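SspB protein (Streptomyces clavuligerus, PDB 6JUF) probably acts as a metal-dependent DNase within SspABCD-SspE, a bacterial anti-phage defence system that senses phosphorothioate-modified DNA. Local coordinates at residues L112-L117 and L205-Q210; Y132-L137 and A146-V151; R232-A237 and A273-A278. One frame throughout, in Å; residues are numbered along the deposited sequence.

Interaction 1: residues L112-L117 and L205-Q210; sequences LLHWWL and LGLMEQ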
loop_
_atom_site.group_PDB
_atom_site.type_symbol
_atom_site.label_atom_id
_atom_site.label_comp_id
_atom_site.label_asym_id
_atom_site.label_seq_id
_atom_site.Cartn_x
_atom_site.Cartn_y
_atom_site.Cartn_z
ATOM N N LEU B 112 0.979 1.297 13.961
ATOM C CA LEU B 112 2.024 2.029 14.672
ATOM C C LEU B 112 2.125 3.482 14.228
ATOM O O LEU B 112 2.160 4.419 15.020
ATOM C CB LEU B 112 3.397 1.331 14.505
ATOM C CG LEU B 112 4.572 1.929 15.237
ATOM C CD1 LEU B 112 4.348 1.942 16.755
ATOM C CD2 LEU B 112 5.797 1.131 14.849
ATOM N N LEU B 113 2.185 3.629 12.904
ATOM C CA LEU B 113 2.257 4.977 12.305
ATOM C C LEU B 113 1.039 5.815 12.669
ATOM O O LEU B 113 1.158 6.995 12.968
ATOM C CB LEU B 113 2.466 4.908 10.781
ATOM C CG LEU B 113 3.943 4.573 10.393
ATOM C CD1 LEU B 113 3.957 4.100 8.935
ATOM C CD2 LEU B 113 4.865 5.760 10.624
ATOM N N HIS B 114 -0.153 5.176 12.661
ATOM C CA HIS B 114 -1.391 5.839 13.060
ATOM C C HIS B 114 -1.301 6.327 14.505
ATOM O O HIS B 114 -1.617 7.481 14.824
ATOM C CB HIS B 114 -2.579 4.875 12.835
ATOM C CG HIS B 114 -3.861 5.413 13.343
ATOM N ND1 HIS B 114 -4.522 4.911 14.446
ATOM C CD2 HIS B 114 -4.627 6.460 12.866
ATOM C CE1 HIS B 114 -5.667 5.636 14.619
ATOM N NE2 HIS B 114 -5.694 6.593 13.677
ATOM N N TRP B 115 -0.764 5.467 15.378
ATOM C CA TRP B 115 -0.538 5.842 16.769
ATOM C C TRP B 115 0.413 7.054 16.850
ATOM O O TRP B 115 0.158 8.026 17.575
ATOM C CB TRP B 115 0.044 4.625 17.509
ATOM C CG TRP B 115 0.354 4.951 18.971
ATOM C CD1 TRP B 115 1.622 5.140 19.557
ATOM C CD2 TRP B 115 -0.623 5.211 20.057
ATOM N NE1 TRP B 115 1.508 5.433 20.878
ATOM C CE2 TRP B 115 0.169 5.471 21.261
ATOM C CE3 TRP B 115 -2.029 5.160 20.150
ATOM C CZ2 TRP B 115 -0.423 5.792 22.474
ATOM C CZ3 TRP B 115 -2.592 5.483 21.390
ATOM C CH2 TRP B 115 -1.786 5.802 22.517
ATOM N N TRP B 116 1.487 7.026 16.023
ATOM C CA TRP B 116 2.437 8.141 16.057
ATOM C C TRP B 116 1.867 9.434 15.555
ATOM O O TRP B 116 2.153 10.490 16.100
ATOM C CB TRP B 116 3.705 7.828 15.294
ATOM C CG TRP B 116 4.562 6.787 16.004
ATOM C CD1 TRP B 116 4.421 6.290 17.332
ATOM C CD2 TRP B 116 5.737 6.098 15.455
ATOM N NE1 TRP B 116 5.404 5.350 17.598
ATOM C CE2 TRP B 116 6.215 5.171 16.512
ATOM C CE3 TRP B 116 6.388 6.104 14.228
ATOM C CZ2 TRP B 116 7.342 4.340 16.316
ATOM C CZ3 TRP B 116 7.508 5.291 14.052
ATOM C CH2 TRP B 116 7.963 4.386 15.059
ATOM N N LEU B 117 0.939 9.333 14.588
ATOM C CA LEU B 117 0.311 10.534 14.019
ATOM C C LEU B 117 -0.528 11.253 15.128
ATOM O O LEU B 117 -0.537 12.456 15.222
ATOM C CB LEU B 117 -0.596 10.172 12.836
ATOM C CG LEU B 117 -1.360 11.333 12.171
ATOM C CD1 LEU B 117 -0.409 12.464 11.633
ATOM C CD2 LEU B 117 -2.240 10.828 11.049
ATOM N N LEU B 205 -6.414 -0.594 7.433
ATOM C CA LEU B 205 -6.748 -0.687 8.880
ATOM C C LEU B 205 -8.252 -0.848 9.078
ATOM O O LEU B 205 -8.658 -1.218 10.174
ATOM C CB LEU B 205 -6.194 0.519 9.695
ATOM C CG LEU B 205 -4.670 0.744 9.541
ATOM C CD1 LEU B 205 -4.254 1.920 10.414
ATOM C CD2 LEU B 205 -3.861 -0.561 9.788
ATOM N N GLY B 206 -9.050 -0.599 8.007
ATOM C CA GLY B 206 -10.520 -0.728 8.129
ATOM C C GLY B 206 -11.160 0.131 9.228
ATOM O O GLY B 206 -12.148 -0.296 9.848
ATOM N N LEU B 207 -10.597 1.308 9.496
ATOM C CA LEU B 207 -11.100 2.188 10.612
ATOM C C LEU B 207 -12.313 3.004 10.266
ATOM O O LEU B 207 -12.947 3.503 11.159
ATOM C CB LEU B 207 -9.981 3.137 11.099
ATOM C CG LEU B 207 -8.980 2.482 12.060
ATOM C CD1 LEU B 207 -7.716 3.361 12.118
ATOM C CD2 LEU B 207 -9.642 2.324 13.436
ATOM N N MET B 208 -12.580 3.273 8.967
ATOM C CA MET B 208 -13.663 4.231 8.648
ATOM C C MET B 208 -14.397 3.657 7.449
ATOM O O MET B 208 -13.782 3.019 6.559
ATOM C CB MET B 208 -13.096 5.614 8.295
ATOM C CG MET B 208 -14.086 6.773 8.386
ATOM S SD MET B 208 -13.194 8.282 7.996
ATOM C CE MET B 208 -14.534 9.276 7.269
ATOM N N GLU B 209 -15.702 3.870 7.390
ATOM C CA GLU B 209 -16.501 3.342 6.299
ATOM C C GLU B 209 -17.620 4.322 5.951
ATOM O O GLU B 209 -18.043 5.149 6.767
ATOM C CB GLU B 209 -17.062 1.943 6.684
ATOM C CG GLU B 209 -17.958 1.229 5.657
ATOM C CD GLU B 209 -17.259 0.997 4.301
ATOM O OE1 GLU B 209 -17.035 1.943 3.539
ATOM O OE2 GLU B 209 -16.965 -0.191 3.995
ATOM N N GLN B 210 -18.060 4.220 4.695
ATOM C CA GLN B 210 -19.219 4.928 4.218
ATOM C C GLN B 210 -20.484 4.272 4.749
ATOM O O GLN B 210 -20.581 3.031 4.787
ATOM C CB GLN B 210 -19.159 4.854 2.676
ATOM C CG GLN B 210 -20.474 5.148 2.030
ATOM C CD GLN B 210 -20.989 6.522 2.308
ATOM O OE1 GLN B 210 -22.208 6.690 2.442
ATOM N NE2 GLN B 210 -20.107 7.525 2.355
#
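Leu207 lays its methyl CD1 over one face of the His114 imidazole, 4.1 Å from CD1 to the ring centroid and 15° off the ring normal. That position meets the criteria for a CH-pi contact, with the methyl displaced somewhat toward the rim. The two side chains come from opposite directions: chi1 of 174° in His114 sets CG trans to the backbone N and drives the ring off helix 107-118, while the leucine reaches back from the loop. Beside this CH-pi contact the fit is slacker. Leu205 offers its own CD1 to the first carbon of the histidine side chain, His114 CB, at 4.2 Å, and even this closest backbone pairing keeps His114 CA and Leu205 CA 9.4 Å apart. Total burial is small, 98 Å², and about half of it belongs to His114, its CB facing Leu205 and its ring facing Leu207. The ring is further boxed in by Phe135, edge-to-face, and by Tyr180, its plane steeply inclined to the imidazole. Leu207 stands just before strand 208-211, an outer strand of the antiparallel sheet whose order is 142-144, 218-221, 208-211; with the helices between 142-144 and 208-211, this topology is consistent with a winged helix, and helix 107-118 packs against the entrance to its hairpin. From Met208 on the chain has left helix 107-118, and Glu209 and Gln210 are partly exposed. There Glu209 OE1 takes the backbone N-H of Gln210 on its anti lone pair, 2.8 Å from OE1 to Gln210 N with an angle of 150° at the hydrogen, and forms a salt bridge with Arg185.

Interaction 2: residues Y132-L137 and A146-V151; sequences YVAFHL and ADLTQV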
loop_
_atom_site.group_PDB
_atom_site.type_symbol
_atom_site.label_atom_id
_atom_site.label_comp_id
_atom_site.label_asym_id
_atom_site.label_seq_id
_atom_site.Cartn_x
_atom_site.Cartn_y
_atom_site.Cartn_z
ATOM N N TYR B 132 -6.794 14.360 15.754
ATOM C CA TYR B 132 -6.964 14.246 17.217
ATOM C C TYR B 132 -8.439 14.504 17.641
ATOM O O TYR B 132 -9.013 13.724 18.380
ATOM C CB TYR B 132 -5.972 15.161 17.987
ATOM C CG TYR B 132 -6.026 14.824 19.458
ATOM C CD1 TYR B 132 -6.956 15.447 20.310
ATOM C CD2 TYR B 132 -5.114 13.915 20.013
ATOM C CE1 TYR B 132 -6.995 15.124 21.663
ATOM C CE2 TYR B 132 -5.175 13.571 21.363
ATOM C CZ TYR B 132 -6.122 14.159 22.159
ATOM O OH TYR B 132 -6.166 13.838 23.479
ATOM N N VAL B 133 -9.080 15.553 17.127
ATOM C CA VAL B 133 -10.513 15.771 17.436
ATOM C C VAL B 133 -11.326 14.562 16.956
ATOM O O VAL B 133 -12.155 14.032 17.689
ATOM C CB VAL B 133 -11.058 17.055 16.746
ATOM C CG1 VAL B 133 -12.588 17.174 17.033
ATOM C CG2 VAL B 133 -10.340 18.286 17.303
ATOM N N ALA B 134 -11.111 14.135 15.689
ATOM C CA ALA B 134 -11.958 13.095 15.060
ATOM C C ALA B 134 -11.905 11.810 15.876
ATOM O O ALA B 134 -12.916 11.190 16.134
ATOM C CB ALA B 134 -11.565 12.810 13.587
ATOM N N PHE B 135 -10.702 11.404 16.264
ATOM C CA PHE B 135 -10.565 10.149 17.037
ATOM C C PHE B 135 -10.849 10.311 18.514
ATOM O O PHE B 135 -11.453 9.358 19.106
ATOM C CB PHE B 135 -9.190 9.517 16.819
ATOM C CG PHE B 135 -9.073 8.833 15.481
ATOM C CD1 PHE B 135 -9.314 7.474 15.379
ATOM C CD2 PHE B 135 -8.763 9.556 14.323
ATOM C CE1 PHE B 135 -9.232 6.817 14.140
ATOM C CE2 PHE B 135 -8.664 8.896 13.091
ATOM C CZ PHE B 135 -8.951 7.556 12.978
ATOM N N HIS B 136 -10.419 11.415 19.139
ATOM C CA HIS B 136 -10.380 11.472 20.616
ATOM C C HIS B 136 -11.369 12.419 21.270
ATOM O O HIS B 136 -11.670 12.253 22.444
ATOM C CB HIS B 136 -8.960 11.842 21.044
ATOM C CG HIS B 136 -7.961 10.745 20.749
ATOM N ND1 HIS B 136 -8.084 9.517 21.273
ATOM C CD2 HIS B 136 -6.787 10.745 20.023
ATOM C CE1 HIS B 136 -7.073 8.723 20.870
ATOM N NE2 HIS B 136 -6.257 9.473 20.094
ATOM N N LEU B 137 -11.860 13.421 20.536
ATOM C CA LEU B 137 -12.721 14.486 21.173
ATOM C C LEU B 137 -14.156 14.561 20.666
ATOM O O LEU B 137 -15.042 15.020 21.385
ATOM C CB LEU B 137 -12.069 15.871 21.071
ATOM C CG LEU B 137 -10.695 16.006 21.776
ATOM C CD1 LEU B 137 -10.083 17.390 21.592
ATOM C CD2 LEU B 137 -10.802 15.768 23.248
ATOM N N ALA B 146 -19.741 17.523 7.033
ATOM C CA ALA B 146 -20.138 18.835 7.619
ATOM C C ALA B 146 -20.166 18.759 9.146
ATOM O O ALA B 146 -19.718 19.687 9.840
ATOM C CB ALA B 146 -21.483 19.300 7.041
ATOM N N ASP B 147 -20.737 17.661 9.679
ATOM C CA ASP B 147 -20.800 17.460 11.141
ATOM C C ASP B 147 -19.423 17.408 11.797
ATOM O O ASP B 147 -19.160 18.127 12.797
ATOM C CB ASP B 147 -21.503 16.156 11.568
ATOM C CG ASP B 147 -22.996 16.130 11.226
ATOM O OD1 ASP B 147 -23.671 17.193 11.088
ATOM O OD2 ASP B 147 -23.445 14.962 11.092
ATOM N N LEU B 148 -18.520 16.648 11.176
ATOM C CA LEU B 148 -17.160 16.583 11.692
ATOM C C LEU B 148 -16.424 17.916 11.598
ATOM O O LEU B 148 -15.725 18.346 12.518
ATOM C CB LEU B 148 -16.371 15.464 11.026
ATOM C CG LEU B 148 -14.954 15.270 11.575
ATOM C CD1 LEU B 148 -14.957 14.949 13.078
ATOM C CD2 LEU B 148 -14.281 14.157 10.787
ATOM N N THR B 149 -16.586 18.583 10.456
ATOM C CA THR B 149 -16.031 19.916 10.331
ATOM C C THR B 149 -16.502 20.839 11.484
ATOM O O THR B 149 -15.687 21.540 12.108
ATOM C CB THR B 149 -16.385 20.528 8.952
ATOM O OG1 THR B 149 -15.730 19.746 7.940
ATOM C CG2 THR B 149 -15.918 22.016 8.879
ATOM N N GLN B 150 -17.808 20.811 11.777
ATOM C CA GLN B 150 -18.341 21.721 12.828
ATOM C C GLN B 150 -17.782 21.410 14.223
ATOM O O GLN B 150 -17.461 22.326 15.012
ATOM C CB GLN B 150 -19.881 21.756 12.794
ATOM C CG GLN B 150 -20.370 22.563 11.592
ATOM C CD GLN B 150 -19.742 23.967 11.502
ATOM O OE1 GLN B 150 -19.135 24.348 10.462
ATOM N NE2 GLN B 150 -19.907 24.762 12.579
ATOM N N VAL B 151 -17.607 20.122 14.529
ATOM C CA VAL B 151 -16.999 19.761 15.797
ATOM C C VAL B 151 -15.558 20.257 15.910
ATOM O O VAL B 151 -15.166 20.799 16.924
ATOM C CB VAL B 151 -17.159 18.261 16.105
ATOM C CG1 VAL B 151 -16.478 17.900 17.435
ATOM C CG2 VAL B 151 -18.628 17.985 16.253
#
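Nearly extended first torsions aim three side chains across this helix pair: Val133 (chi1 176°) and Val151 (chi1 179°) each put CG1 trans to the backbone N, and Leu148 (chi1 -176°) swings its isobutyl group the same way. The result is two separate methyl contacts. In the first, the valines cross obliquely and meet through one branch each, Val133 CG1 lying 4.0 Å from Val151 CG1. In the second, both leucine methyls come up to Ala134 from the same side: Leu148 CD1 is 4.0 Å and Leu148 CD2 4.1 Å from Ala134 CB. The short alanine lets the helices approach most closely here, 7.1 Å between Ala134 CA and Leu148 CA, against 7.8 Å between Val133 CA and Val151 CA. Helices 129-137 and 145-159 are joined by the short strand 142-144, an order consistent with the first helix, first strand and second helix of a winged-helix unit. Leu6 of helix 5-9 also touches Val133, and Val173 of helix 166-180 touches Leu148, extending the core on either partner. Every atom pair that meets between the segments is carbon with carbon near van der Waals distance, implying cohesion by dispersion and burial of apolar surface, without directional bonds to fix the pairing.

Interaction 3: residues R232-A237 and A273-A278; sequences RIIAYA and ADIAAA
Ile234 and Ala278 make the main apolar contact, a branched side chain closing on a single methyl. Three carbons of the isoleucine face Ala278 CB from one side at similar range: Ile234 CG2 at 3.8 Å, and Ile234 CB and Ile234 CD1 at 3.9 Å each. Its torsions account for this, since chi1 of -64° turns CG2 trans to the backbone N and chi2 of 166° extends CD1 along the other branch, so that both branches turn the same flank to the alanine. With so small a partner the backbones draw near, 6.6 Å from Ile234 CA to Ala278 CA. A second apolar contact, one turn back on the same helix, is looser: Ile234 CG2 lies 4.3 Å from Ile275 CA, and the side chains themselves come no nearer than 4.5 Å, between Ile234 CG2 and Ile275 CG2. Helices 231-243 and 272-285 thus join through one face of each. In chain order, helix 231-243, strand 250-253, further helices ending with 272-285, then hairpin 289-293 and 298-302 follow a plan consistent with a winged helix, and this contact would pack its first helix on the last helix before the hairpin. Ile270 touches both isoleucines, while Leu254 of helix 254-259 covers Ile275. Two polar groups at the margins are held elsewhere: Asp274 OD2 accepts the backbone N-H of Arg271 near the start of its own helix, and Arg232, whose CB is directed away from the other segment, hydrogen-bonds through NE to Gln317 OE1.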
loop_
_atom_site.group_PDB
_atom_site.type_symbol
_atom_site.label_atom_id
_atom_site.label_comp_id
_atom_site.label_asym_id
_atom_site.label_seq_id
_atom_site.Cartn_x
_atom_site.Cartn_y
_atom_site.Cartn_z
ATOM N N ARG B 232 1.195 -6.946 20.656
ATOM C CA ARG B 232 2.324 -6.141 21.114
ATOM C C ARG B 232 2.227 -4.671 20.664
ATOM O O ARG B 232 2.767 -3.800 21.287
ATOM C CB ARG B 232 3.670 -6.758 20.686
ATOM C CG ARG B 232 3.925 -8.045 21.516
ATOM C CD ARG B 232 5.300 -8.646 21.212
ATOM N NE ARG B 232 5.291 -9.296 19.922
ATOM C CZ ARG B 232 6.003 -10.382 19.579
ATOM N NH1 ARG B 232 6.778 -10.992 20.459
ATOM N NH2 ARG B 232 5.914 -10.880 18.354
ATOM N N ILE B 233 1.499 -4.411 19.550
ATOM C CA ILE B 233 1.284 -2.981 19.187
ATOM C C ILE B 233 0.317 -2.289 20.176
ATOM O O ILE B 233 0.561 -1.171 20.639
ATOM C CB ILE B 233 0.788 -2.808 17.722
ATOM C CG1 ILE B 233 1.793 -3.330 16.675
ATOM C CG2 ILE B 233 0.414 -1.327 17.454
ATOM C CD1 ILE B 233 3.147 -2.635 16.681
ATOM N N ILE B 234 -0.739 -3.018 20.552
ATOM C CA ILE B 234 -1.657 -2.577 21.624
ATOM C C ILE B 234 -0.890 -2.317 22.931
ATOM O O ILE B 234 -0.983 -1.244 23.539
ATOM C CB ILE B 234 -2.824 -3.557 21.817
ATOM C CG1 ILE B 234 -3.697 -3.604 20.532
ATOM C CG2 ILE B 234 -3.676 -3.137 23.010
ATOM C CD1 ILE B 234 -4.680 -4.794 20.468
ATOM N N ALA B 235 -0.106 -3.328 23.363
ATOM C CA ALA B 235 0.635 -3.193 24.630
ATOM C C ALA B 235 1.654 -2.044 24.616
ATOM O O ALA B 235 1.774 -1.266 25.571
ATOM C CB ALA B 235 1.291 -4.532 24.978
ATOM N N TYR B 236 2.379 -1.919 23.493
ATOM C CA TYR B 236 3.308 -0.807 23.354
ATOM C C TYR B 236 2.544 0.553 23.532
ATOM O O TYR B 236 2.998 1.451 24.219
ATOM C CB TYR B 236 3.994 -0.869 21.960
ATOM C CG TYR B 236 4.457 0.525 21.493
ATOM C CD1 TYR B 236 5.599 1.091 21.984
ATOM C CD2 TYR B 236 3.681 1.250 20.552
ATOM C CE1 TYR B 236 6.005 2.374 21.569
ATOM C CE2 TYR B 236 4.065 2.510 20.124
ATOM C CZ TYR B 236 5.224 3.083 20.670
ATOM O OH TYR B 236 5.576 4.336 20.271
ATOM N N ALA B 237 1.397 0.652 22.835
ATOM C CA ALA B 237 0.636 1.893 22.891
ATOM C C ALA B 237 0.133 2.222 24.274
ATOM O O ALA B 237 0.200 3.382 24.724
ATOM C CB ALA B 237 -0.505 1.857 21.873
ATOM N N ALA B 273 -12.189 -5.010 26.563
ATOM C CA ALA B 273 -11.946 -6.463 26.622
ATOM C C ALA B 273 -10.788 -6.786 25.709
ATOM O O ALA B 273 -9.967 -7.661 26.008
ATOM C CB ALA B 273 -13.188 -7.282 26.185
ATOM N N ASP B 274 -10.745 -6.125 24.558
ATOM C CA ASP B 274 -9.715 -6.364 23.552
ATOM C C ASP B 274 -8.344 -5.903 24.074
ATOM O O ASP B 274 -7.311 -6.540 23.822
ATOM C CB ASP B 274 -10.031 -5.549 22.287
ATOM C CG ASP B 274 -11.335 -5.952 21.653
ATOM O OD1 ASP B 274 -11.594 -7.169 21.605
ATOM O OD2 ASP B 274 -12.073 -5.038 21.204
ATOM N N ILE B 275 -8.330 -4.756 24.732
ATOM C CA ILE B 275 -7.104 -4.250 25.324
ATOM C C ILE B 275 -6.656 -5.206 26.437
ATOM O O ILE B 275 -5.472 -5.497 26.573
ATOM C CB ILE B 275 -7.322 -2.841 25.865
ATOM C CG1 ILE B 275 -7.620 -1.846 24.721
ATOM C CG2 ILE B 275 -6.132 -2.349 26.648
ATOM C CD1 ILE B 275 -8.191 -0.529 25.230
ATOM N N ALA B 276 -7.604 -5.682 27.243
ATOM C CA ALA B 276 -7.228 -6.615 28.323
ATOM C C ALA B 276 -6.627 -7.876 27.774
ATOM O O ALA B 276 -5.641 -8.393 28.309
ATOM C CB ALA B 276 -8.475 -6.956 29.143
ATOM N N ALA B 277 -7.233 -8.397 26.717
ATOM C CA ALA B 277 -6.744 -9.668 26.144
ATOM C C ALA B 277 -5.337 -9.522 25.575
ATOM O O ALA B 277 -4.487 -10.425 25.743
ATOM C CB ALA B 277 -7.690 -10.218 25.102
ATOM N N ALA B 278 -5.049 -8.393 24.946
ATOM C CA ALA B 278 -3.698 -8.143 24.418
ATOM C C ALA B 278 -2.697 -8.009 25.560
ATOM O O ALA B 278 -1.584 -8.553 25.477
ATOM C CB ALA B 278 -3.680 -6.892 23.559
#

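Interaction 1 is the central member, its centre 15 Å from that of interaction 2 and 16 Å from that of interaction 3, which themselves lie 25 Å apart without touching. Helix 107-118 connects them. Its His114 meets Phe135 of interaction 2, rings edge-to-face, and Leu207 CD1, from the other segment of interaction 1, packs 4.3 Å from Phe135 CE1; another side meets helix 231-243, with a probable hydrogen bond of 2.9 Å between Trp116 NE1 and Tyr236 OH. Along the chain, interaction 2 falls between the two segments of interaction 1, and interaction 3 follows both. The two probable winged-helix units are therefore held to one buried helix, consistent with a compact, multi-unit DUF4007 body.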